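Local coordinates for endo-beta-mannanase (Opitutaceae bacterium TAV5, PDB 7BOB), which probably cleaves mannose units from the chain ends of beta-1,4-linked mannosides, as an exo-acting glycoside hydrolase of family 5 that assembles as a homotrimer, at residues E173-R176 and R177-A181. Residues are numbered along the deposited sequence; the frame is centred on the assembly and turned at random.
Sequences EWCR and RMTGA
Cys-175 O and Arg-176 O, on one turn of helix 168-183, each take a backbone N-H, and both have the hydroxyl of Thr-179 close by. Cys-175 O receives the N-H of Thr-179 at 2.9 Å in a nearly straight bond (167° at the hydrogen), and Thr-179 OG1 lies 2.8 Å from the same Cys-175 O. Thr-179 OG1 also sits 3.0 Å from Arg-176 O; with chi1 at 58°, it is folded back over the preceding turn, near both carbonyls, and Pro-232 O is a further, weak partner. Arg-176 O has a donor of its own in Gly-180 N. The other two carbonyls follow the i to i+4 pattern, Glu-173 O taking Arg-177 N and Trp-174 O taking Met-178 N. The helix belongs to the outer layer of the family 5 (beta/alpha)8 barrel, with Trp-174 and Met-178 turned inward onto Leu-153 of strand 151-154. There Met-178 CG makes a CH-pi contact over one face of the Trp-174 indole, 3.5 Å from the centroid of the six-membered ring, and SD adds a Met-aromatic contact above the five-membered ring. Phe-100 and Phe-121 meet the same indole edge-to-face. On the outer side, Arg-176 grips the Glu-173 carboxylate side-on: NH2 reaches OE2 at 2.6 Å on its syn side, while NE meets OE1 at 3.0 Å from above the carboxylate plane. Arg-177 lays its aliphatic part against this pair, CG 3.5 Å from Glu-173 OE2 and CD 3.3 Å from Arg-176 NH2; its guanidinium turns to helix 124-141, where NH2 forms a salt bridge with Glu-128.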
ATOM      1  N   GLU A 173      16.383   9.488 -20.527  1.00 55.80           N
ATOM      2  CA  GLU A 173      17.613   9.153 -21.230  1.00 52.39           C
ATOM      3  C   GLU A 173      17.366   8.094 -22.296  1.00 57.29           C
ATOM      4  O   GLU A 173      17.918   8.180 -23.398  1.00 59.28           O
ATOM      5  CB  GLU A 173      18.682   8.692 -20.229  1.00 54.90           C
ATOM      6  CG  GLU A 173      19.976   8.144 -20.842  1.00 53.65           C
ATOM      7  CD  GLU A 173      20.748   9.191 -21.668  1.00 59.53           C
ATOM      8  OE1 GLU A 173      20.442  10.398 -21.588  1.00 64.19           O
ATOM      9  OE2 GLU A 173      21.671   8.809 -22.408  1.00 62.21           O
ATOM     10  N   TRP A 174      16.549   7.084 -21.990  1.00 55.03           N
ATOM     11  CA  TRP A 174      16.259   6.044 -22.971  1.00 51.87           C
ATOM     12  C   TRP A 174      15.594   6.635 -24.201  1.00 56.87           C
ATOM     13  O   TRP A 174      15.888   6.232 -25.342  1.00 56.01           O
ATOM     14  CB  TRP A 174      15.357   4.992 -22.343  1.00 52.63           C
ATOM     15  CG  TRP A 174      15.020   3.849 -23.229  1.00 53.14           C
ATOM     16  CD1 TRP A 174      15.708   2.671 -23.343  1.00 50.23           C
ATOM     17  CD2 TRP A 174      13.887   3.741 -24.096  1.00 50.67           C
ATOM     18  NE1 TRP A 174      15.074   1.844 -24.235  1.00 51.94           N
ATOM     19  CE2 TRP A 174      13.956   2.477 -24.715  1.00 51.13           C
ATOM     20  CE3 TRP A 174      12.823   4.589 -24.411  1.00 50.10           C
ATOM     21  CZ2 TRP A 174      13.003   2.041 -25.635  1.00 50.65           C
ATOM     22  CZ3 TRP A 174      11.874   4.155 -25.324  1.00 48.43           C
ATOM     23  CH2 TRP A 174      11.967   2.893 -25.922  1.00 52.72           C
ATOM     24  N   CYS A 175      14.702   7.604 -23.977  1.00 55.03           N
ATOM     25  CA  CYS A 175      13.983   8.249 -25.067  1.00 54.66           C
ATOM     26  C   CYS A 175      14.939   9.056 -25.937  1.00 55.60           C
ATOM     27  O   CYS A 175      14.870   8.998 -27.167  1.00 53.20           O
ATOM     28  CB  CYS A 175      12.871   9.134 -24.491  1.00 51.79           C
ATOM     29  SG  CYS A 175      11.871  10.025 -25.695  1.00 51.15           S
ATOM     30  N   ARG A 176      15.851   9.801 -25.301  1.00 57.47           N
ATOM     31  CA  ARG A 176      16.908  10.491 -26.033  1.00 58.53           C
ATOM     32  C   ARG A 176      17.726   9.513 -26.861  1.00 55.82           C
ATOM     33  O   ARG A 176      18.009   9.770 -28.037  1.00 56.79           O
ATOM     34  CB  ARG A 176      17.826  11.252 -25.065  1.00 61.25           C
ATOM     35  CG  ARG A 176      18.734  12.304 -25.734  1.00 61.10           C
ATOM     36  CD  ARG A 176      19.864  12.775 -24.804  1.00 59.34           C
ATOM     37  NE  ARG A 176      20.689  11.665 -24.343  1.00 57.61           N
ATOM     38  CZ  ARG A 176      21.743  11.190 -25.011  1.00 62.96           C
ATOM     39  NH1 ARG A 176      22.107  11.738 -26.169  1.00 60.34           N
ATOM     40  NH2 ARG A 176      22.432  10.162 -24.529  1.00 53.71           N
ATOM     41  N   ARG A 177      18.096   8.377 -26.268  1.00 55.65           N
ATOM     42  CA  ARG A 177      18.954   7.430 -26.974  1.00 55.63           C
ATOM     43  C   ARG A 177      18.226   6.772 -28.137  1.00 52.48           C
ATOM     44  O   ARG A 177      18.810   6.586 -29.209  1.00 55.35           O
ATOM     45  CB  ARG A 177      19.476   6.371 -26.013  1.00 53.48           C
ATOM     46  CG  ARG A 177      20.533   6.883 -25.040  1.00 59.45           C
ATOM     47  CD  ARG A 177      21.879   7.089 -25.714  1.00 58.29           C
ATOM     48  NE  ARG A 177      22.246   5.965 -26.572  1.00 64.19           N
ATOM     49  CZ  ARG A 177      22.971   4.919 -26.181  1.00 62.65           C
ATOM     50  NH1 ARG A 177      23.425   4.837 -24.942  1.00 61.84           N
ATOM     51  NH2 ARG A 177      23.255   3.954 -27.040  1.00 66.90           N
ATOM     52  N   MET A 178      16.958   6.401 -27.951  1.00 51.52           N
ATOM     53  CA  MET A 178      16.252   5.697 -29.013  1.00 52.33           C
ATOM     54  C   MET A 178      15.849   6.644 -30.140  1.00 54.58           C
ATOM     55  O   MET A 178      15.885   6.262 -31.308  1.00 50.92           O
ATOM     56  CB  MET A 178      15.023   4.980 -28.467  1.00 54.41           C
ATOM     57  CG  MET A 178      15.320   3.931 -27.426  1.00 52.30           C
ATOM     58  SD  MET A 178      16.638   2.806 -27.941  1.00 52.66           S
ATOM     59  CE  MET A 178      17.839   3.053 -26.647  1.00 52.92           C
ATOM     60  N   THR A 179      15.456   7.877 -29.816  1.00 57.78           N
ATOM     61  CA  THR A 179      15.236   8.851 -30.878  1.00 55.95           C
ATOM     62  C   THR A 179      16.547   9.187 -31.579  1.00 54.34           C
ATOM     63  O   THR A 179      16.587   9.305 -32.806  1.00 55.20           O
ATOM     64  CB  THR A 179      14.593  10.125 -30.325  1.00 55.14           C
ATOM     65  OG1 THR A 179      15.431  10.677 -29.294  1.00 54.48           O
ATOM     66  CG2 THR A 179      13.190   9.843 -29.788  1.00 52.61           C
ATOM     67  N   GLY A 180      17.627   9.354 -30.815  1.00 55.89           N
ATOM     68  CA  GLY A 180      18.906   9.671 -31.422  1.00 57.02           C
ATOM     69  C   GLY A 180      19.377   8.593 -32.380  1.00 57.51           C
ATOM     70  O   GLY A 180      19.961   8.892 -33.427  1.00 56.40           O
ATOM     71  N   ALA A 181      19.121   7.326 -32.032  1.00 57.24           N
ATOM     72  CA  ALA A 181      19.478   6.214 -32.912  1.00 57.42           C
ATOM     73  C   ALA A 181      18.687   6.267 -34.209  1.00 60.31           C
ATOM     74  O   ALA A 181      19.222   5.986 -35.289  1.00 60.26           O
ATOM     75  CB  ALA A 181      19.227   4.883 -32.203  1.00 54.80           C
TER